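Local atomic coordinates of iron-chelator utilization protein (Thermobifida fusca TM51, PDB entry 4YHB), a protein that binds FAD and probably reduces the ferric iron of imported siderophores, so that the metal is released for use in the cell. Residues E11-K16 with L129-T134; P30-V35 with E179-D184. One frame throughout, in Å; residues are numbered along the deposited sequence.

How the contacts relate
Contacts 1 and 2 lie on opposite sides of the chain's centre, with their own centres about 27 Å apart and nearest atoms about 14 Å apart. Along the chain their segments alternate: 11-16, 30-35, 129-134, 179-184. Contact 1 pairs the N-terminal strand 9-12 with strand 133-136 where the chain leaves barrel strand 125-129. Contact 2 joins barrel strand 32-38 to the loop between strands 167-174 and 190-195 of the parallel sheet. One therefore ties the N-terminus to the end of the barrel, while the other bridges the FAD-binding barrel and the alpha/beta domain that holds the parallel sheet.

Contact 1 (E11-K16 with L129-T134); sequences EMYPLK and LGPRGT
Backbone pairing joins Glu11 to Thr134 by two hydrogen bonds, Glu11 N to Thr134 O at 2.9 Å and Thr134 N to Glu11 O at 2.8 Å. Next along, Met12 and Gly133 form a non-hydrogen-bonded pair with their CA atoms 4.0 Å apart; a side chain at Gly133 would collide with Glu11 O. Tyr13 N then bonds to Arg132 O, and farther on water takes over: one molecule donates to both Pro14 O and Pro131 O, another accepts from Lys16 N and Gly130 N.

This antiparallel two-stranded sheet, strands 9-12 and 133-136, pins the N-terminal segment beside the chain just after the last strand of the six-stranded FAD-binding barrel. The turn into it runs through a cis peptide before Pro131.

Among the aromatic contacts, Gly133 CA sits over one face of the Tyr13 ring in a CH-pi contact, 4.1 Å from its centroid, while Pro131 O lies at the ring edge, 3.4 Å from Tyr13 CD1. The phenol oxygen reaches past Thr134 CB and CG2 to hydrogen-bond Asp48.

The charged side chain that reaches across is Arg132, bent at chi2 (68°) and chi3 (-85°), which folds its guanidinium back over the N-terminal segment. Its NH2 donates to Tyr13 O at 2.6 Å, close to the guanidinium plane, and also forms a salt bridge with Asp74. Leu15 CD1 lies over the centre of one guanidinium face, and Met12 CE comes within 3.5 Å of Arg132 NE, a buried nitrogen without a polar partner. A methionine in place of Arg132 would probably leave Tyr13 O without this donor and Asp74 without this counter-charge. Apolar packing continues where Leu15 CG meets Leu129 CD1 at 3.7 Å.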
loop_
_atom_site.group_PDB
_atom_site.type_symbol
_atom_site.label_atom_id
_atom_site.label_comp_id
_atom_site.label_asym_id
_atom_site.label_seq_id
_atom_site.Cartn_x
_atom_site.Cartn_y
_atom_site.Cartn_z
ATOM N N GLU A 11 7.055 -11.268 -11.833
ATOM C CA GLU A 11 8.157 -10.766 -12.633
ATOM C C GLU A 11 9.105 -9.950 -11.756
ATOM O O GLU A 11 8.676 -9.053 -11.033
ATOM C CB GLU A 11 7.640 -9.918 -13.795
ATOM C CG GLU A 11 8.739 -9.156 -14.511
ATOM C CD GLU A 11 8.235 -8.328 -15.681
ATOM O OE1 GLU A 11 7.005 -8.156 -15.815
ATOM O OE2 GLU A 11 9.078 -7.849 -16.473
ATOM N N MET A 12 10.393 -10.259 -11.812
ATOM C CA MET A 12 11.373 -9.510 -11.037
ATOM C C MET A 12 11.837 -8.264 -11.779
ATOM O O MET A 12 11.916 -8.246 -13.008
ATOM C CB MET A 12 12.575 -10.393 -10.685
ATOM C CG MET A 12 12.203 -11.680 -9.969
ATOM S SD MET A 12 11.367 -11.414 -8.389
ATOM C CE MET A 12 12.705 -10.744 -7.404
ATOM N N TYR A 13 12.122 -7.215 -11.017
ATOM C CA TYR A 13 12.753 -6.008 -11.539
ATOM C C TYR A 13 14.193 -5.966 -11.072
ATOM O O TYR A 13 14.497 -6.419 -9.961
ATOM C CB TYR A 13 12.063 -4.741 -11.040
ATOM C CG TYR A 13 10.621 -4.540 -11.429
ATOM C CD1 TYR A 13 9.755 -3.882 -10.566
ATOM C CD2 TYR A 13 10.139 -4.938 -12.672
ATOM C CE1 TYR A 13 8.440 -3.659 -10.909
ATOM C CE2 TYR A 13 8.819 -4.719 -13.030
ATOM C CZ TYR A 13 7.975 -4.073 -12.139
ATOM O OH TYR A 13 6.666 -3.840 -12.467
ATOM N N PRO A 14 15.082 -5.389 -11.890
ATOM C CA PRO A 14 16.436 -5.107 -11.403
ATOM C C PRO A 14 16.423 -4.053 -10.292
ATOM O O PRO A 14 15.682 -3.066 -10.348
ATOM C CB PRO A 14 17.169 -4.598 -12.647
ATOM C CG PRO A 14 16.100 -4.133 -13.573
ATOM C CD PRO A 14 14.890 -4.981 -13.292
ATOM N N LEU A 15 17.239 -4.283 -9.277
ATOM C CA LEU A 15 17.315 -3.413 -8.110
ATOM C C LEU A 15 18.257 -2.248 -8.372
ATOM O O LEU A 15 19.323 -2.439 -8.954
ATOM C CB LEU A 15 17.799 -4.225 -6.900
ATOM C CG LEU A 15 17.195 -3.993 -5.520
ATOM C CD1 LEU A 15 15.678 -3.975 -5.596
ATOM C CD2 LEU A 15 17.678 -5.080 -4.553
ATOM N N LYS A 16 17.881 -1.040 -7.966
ATOM C CA LYS A 16 18.841 0.066 -7.984
ATOM C C LYS A 16 18.506 1.075 -6.895
ATOM O O LYS A 16 17.338 1.279 -6.544
ATOM C CB LYS A 16 18.903 0.749 -9.368
ATOM C CG LYS A 16 19.861 1.954 -9.399
ATOM C CD LYS A 16 20.245 2.409 -10.804
ATOM C CE LYS A 16 21.435 3.381 -10.768
ATOM N NZ LYS A 16 21.435 4.269 -9.556
ATOM N N LEU A 129 14.155 2.307 -2.791
ATOM C CA LEU A 129 14.640 0.991 -3.207
ATOM C C LEU A 129 13.505 0.117 -3.741
ATOM O O LEU A 129 12.461 -0.036 -3.096
ATOM C CB LEU A 129 15.356 0.295 -2.041
ATOM C CG LEU A 129 15.934 -1.100 -2.331
ATOM C CD1 LEU A 129 17.079 -1.012 -3.352
ATOM C CD2 LEU A 129 16.410 -1.746 -1.038
ATOM N N GLY A 130 13.712 -0.463 -4.922
ATOM C CA GLY A 130 12.699 -1.293 -5.537
ATOM C C GLY A 130 11.802 -0.547 -6.514
ATOM O O GLY A 130 12.137 0.560 -6.924
ATOM N N PRO A 131 10.649 -1.135 -6.879
ATOM C CA PRO A 131 10.092 -2.395 -6.374
ATOM C C PRO A 131 10.979 -3.578 -6.730
ATOM O O PRO A 131 11.648 -3.524 -7.750
ATOM C CB PRO A 131 8.744 -2.511 -7.098
ATOM C CG PRO A 131 8.456 -1.151 -7.613
ATOM C CD PRO A 131 9.790 -0.550 -7.919
ATOM N N ARG A 132 11.010 -4.589 -5.874
ATOM C CA ARG A 132 11.812 -5.781 -6.118
ATOM C C ARG A 132 11.281 -6.511 -7.354
ATOM O O ARG A 132 12.019 -7.181 -8.089
ATOM C CB ARG A 132 11.783 -6.676 -4.877
ATOM C CG ARG A 132 12.439 -8.053 -5.030
ATOM C CD ARG A 132 13.950 -7.978 -5.194
ATOM N NE ARG A 132 14.366 -7.768 -6.581
ATOM C CZ ARG A 132 15.622 -7.918 -6.995
ATOM N NH1 ARG A 132 16.552 -8.280 -6.121
ATOM N NH2 ARG A 132 15.952 -7.705 -8.269
ATOM N N GLY A 133 9.983 -6.355 -7.581
ATOM C CA GLY A 133 9.310 -6.996 -8.690
ATOM C C GLY A 133 7.825 -6.701 -8.649
ATOM O O GLY A 133 7.392 -5.739 -8.013
ATOM N N THR A 134 7.040 -7.521 -9.334
ATOM C CA THR A 134 5.617 -7.240 -9.513
ATOM C C THR A 134 4.863 -8.557 -9.683
ATOM O O THR A 134 5.438 -9.561 -10.123
ATOM C CB THR A 134 5.362 -6.302 -10.731
ATOM O OG1 THR A 134 3.988 -5.873 -10.760
ATOM C CG2 THR A 134 5.705 -6.997 -12.051
HETATM O O HOH W 1 13.710 -1.855 -8.892
HETATM O O HOH W 2 15.481 -0.509 -7.175
#

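Contact 2 (P30-V35 with E179-D184); sequences PRMVRV and EEQELD
The guanidinium of Arg31 receives the carboxylate of Glu179 at its edge, close to its own plane, and the two flat groups stand nearly perpendicular, 82° apart. Arg31 NH1 meets Glu179 OE2 at 3.2 Å in a salt bridge that uses the anti side of the oxygen, 33° out of the carboxylate plane. A second guanidinium, that of Arg34, has a water at its edge, in plane; the amide of Gln181 is turned steeply against it, too far away for a direct bond.

The carboxylate of Glu179 is held from several directions. Arg31 N gives weak hydrogen bonds to both oxygens, 2.9 Å to Glu179 OE2 and 3.3 Å to Glu179 OE1, and the hydroxyl of Thr29 bonds to OE1. Pro30 packs its ring against the same group, with Pro30 CB 3.3 Å from Glu179 OE2. The acid reaches this position through a bend at chi2 (-63°), which swings its end towards the turn between strands 17-29 and 32-38. Arg31 NH1 also forms a salt bridge with Asp176, so two acids share one guanidinium nitrogen, whose positive charge probably offsets their mutual repulsion.

Farther along the strand the link passes through a single bridging water. It accepts from Arg34 NH2 at 2.8 Å and donates to Gln181 OE1 at 2.9 Å, while Asp104 holds Arg34 NE in a salt bridge. At the other end of the amide, Gln181 NE2 lies 3.8 Å from Met32 SD, the two side chains crossing at about a right angle.

Together these contacts form a polar interdomain seam, with the side chain of Met32 about 6 Å from the bound FAD, between the antiparallel beta-barrel and the alpha/beta domain of the ferredoxin-reductase type to which siderophore-interacting proteins belong.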
loop_
_atom_site.group_PDB
_atom_site.type_symbol
_atom_site.label_atom_id
_atom_site.label_comp_id
_atom_site.label_asym_id
_atom_site.label_seq_id
_atom_site.Cartn_x
_atom_site.Cartn_y
_atom_site.Cartn_z
ATOM N N PRO A 30 -7.372 14.829 6.017
ATOM C CA PRO A 30 -6.620 15.246 7.202
ATOM C C PRO A 30 -5.486 14.303 7.633
ATOM O O PRO A 30 -4.461 14.812 8.090
ATOM C CB PRO A 30 -7.700 15.310 8.283
ATOM C CG PRO A 30 -8.915 15.695 7.548
ATOM C CD PRO A 30 -8.833 14.998 6.221
ATOM N N ARG A 31 -5.646 12.989 7.477
ATOM C CA ARG A 31 -4.624 12.032 7.919
ATOM C C ARG A 31 -3.875 11.315 6.790
ATOM O O ARG A 31 -3.241 10.287 7.025
ATOM C CB ARG A 31 -5.252 10.970 8.809
ATOM C CG ARG A 31 -5.958 11.535 10.041
ATOM C CD ARG A 31 -6.782 10.416 10.657
ATOM N NE ARG A 31 -7.388 10.743 11.946
ATOM C CZ ARG A 31 -8.553 11.350 12.091
ATOM N NH1 ARG A 31 -9.226 11.742 11.013
ATOM N NH2 ARG A 31 -9.045 11.563 13.318
ATOM N N MET A 32 -3.976 11.833 5.573
ATOM C CA MET A 32 -3.247 11.250 4.453
ATOM C C MET A 32 -2.650 12.322 3.553
ATOM O O MET A 32 -3.316 13.299 3.197
ATOM C CB MET A 32 -4.144 10.327 3.620
ATOM C CG MET A 32 -3.308 9.478 2.662
ATOM S SD MET A 32 -3.916 7.826 2.357
ATOM C CE MET A 32 -4.050 7.158 4.012
ATOM N N VAL A 33 -1.390 12.129 3.184
ATOM C CA VAL A 33 -0.707 13.085 2.337
ATOM C C VAL A 33 -0.150 12.362 1.113
ATOM O O VAL A 33 0.435 11.277 1.220
ATOM C CB VAL A 33 0.404 13.829 3.109
ATOM C CG1 VAL A 33 1.513 12.874 3.560
ATOM C CG2 VAL A 33 0.974 14.941 2.257
ATOM N N ARG A 34 -0.391 12.958 -0.052
ATOM C CA ARG A 34 -0.010 12.386 -1.329
ATOM C C ARG A 34 1.194 13.158 -1.818
ATOM O O ARG A 34 1.155 14.390 -1.915
ATOM C CB ARG A 34 -1.178 12.459 -2.321
ATOM C CG ARG A 34 -0.856 11.980 -3.720
ATOM C CD ARG A 34 -2.119 11.742 -4.530
ATOM N NE ARG A 34 -2.887 10.628 -3.980
ATOM C CZ ARG A 34 -4.132 10.325 -4.328
ATOM N NH1 ARG A 34 -4.779 11.063 -5.223
ATOM N NH2 ARG A 34 -4.731 9.287 -3.769
ATOM N N VAL A 35 2.276 12.428 -2.088
ATOM C CA VAL A 35 3.566 13.027 -2.385
ATOM C C VAL A 35 4.029 12.555 -3.758
ATOM O O VAL A 35 3.996 11.350 -4.034
ATOM C CB VAL A 35 4.602 12.638 -1.300
ATOM C CG1 VAL A 35 5.996 13.154 -1.649
ATOM C CG2 VAL A 35 4.152 13.136 0.077
ATOM N N GLU A 179 -12.061 11.225 6.137
ATOM C CA GLU A 179 -10.974 10.483 5.513
ATOM C C GLU A 179 -11.415 9.740 4.252
ATOM O O GLU A 179 -10.601 9.087 3.600
ATOM C CB GLU A 179 -10.370 9.500 6.516
ATOM C CG GLU A 179 -9.734 10.181 7.719
ATOM C CD GLU A 179 -8.556 11.074 7.331
ATOM O OE1 GLU A 179 -7.784 10.715 6.402
ATOM O OE2 GLU A 179 -8.398 12.133 7.965
ATOM N N GLU A 180 -12.699 9.826 3.915
ATOM C CA GLU A 180 -13.205 9.214 2.684
ATOM C C GLU A 180 -12.602 9.892 1.463
ATOM O O GLU A 180 -12.358 11.093 1.478
ATOM C CB GLU A 180 -14.735 9.292 2.636
ATOM C CG GLU A 180 -15.370 8.506 3.759
ATOM C CD GLU A 180 -16.886 8.611 3.801
ATOM O OE1 GLU A 180 -17.479 9.167 2.859
ATOM O OE2 GLU A 180 -17.480 8.115 4.781
ATOM N N GLN A 181 -12.356 9.113 0.415
ATOM C CA GLN A 181 -11.819 9.640 -0.831
ATOM C C GLN A 181 -12.811 9.449 -1.969
ATOM O O GLN A 181 -13.643 8.552 -1.929
ATOM C CB GLN A 181 -10.484 8.953 -1.175
ATOM C CG GLN A 181 -9.437 9.063 -0.077
ATOM C CD GLN A 181 -8.102 8.433 -0.479
ATOM O OE1 GLN A 181 -7.875 8.132 -1.647
ATOM N NE2 GLN A 181 -7.223 8.238 0.491
ATOM N N GLU A 182 -12.725 10.301 -2.980
ATOM C CA GLU A 182 -13.499 10.127 -4.196
ATOM C C GLU A 182 -12.671 9.323 -5.183
ATOM O O GLU A 182 -11.633 9.784 -5.639
ATOM C CB GLU A 182 -13.889 11.482 -4.790
ATOM C CG GLU A 182 -14.617 12.374 -3.801
ATOM C CD GLU A 182 -15.072 13.687 -4.411
ATOM O OE1 GLU A 182 -14.422 14.165 -5.369
ATOM O OE2 GLU A 182 -16.083 14.241 -3.924
ATOM N N LEU A 183 -13.133 8.117 -5.490
ATOM C CA LEU A 183 -12.387 7.190 -6.332
ATOM C C LEU A 183 -13.007 7.037 -7.719
ATOM O O LEU A 183 -14.231 7.043 -7.862
ATOM C CB LEU A 183 -12.303 5.826 -5.645
ATOM C CG LEU A 183 -11.596 5.789 -4.286
ATOM C CD1 LEU A 183 -11.629 4.381 -3.720
ATOM C CD2 LEU A 183 -10.150 6.275 -4.423
ATOM N N ASP A 184 -12.160 6.884 -8.731
ATOM C CA ASP A 184 -12.628 6.650 -10.096
ATOM C C ASP A 184 -12.866 5.160 -10.317
ATOM O O ASP A 184 -12.003 4.448 -10.822
ATOM C CB ASP A 184 -11.622 7.181 -11.119
ATOM C CG ASP A 184 -12.245 7.413 -12.489
ATOM O OD1 ASP A 184 -13.391 6.959 -12.718
ATOM O OD2 ASP A 184 -11.583 8.043 -13.339
HETATM O O HOH W 3 -7.215 8.299 -4.476
#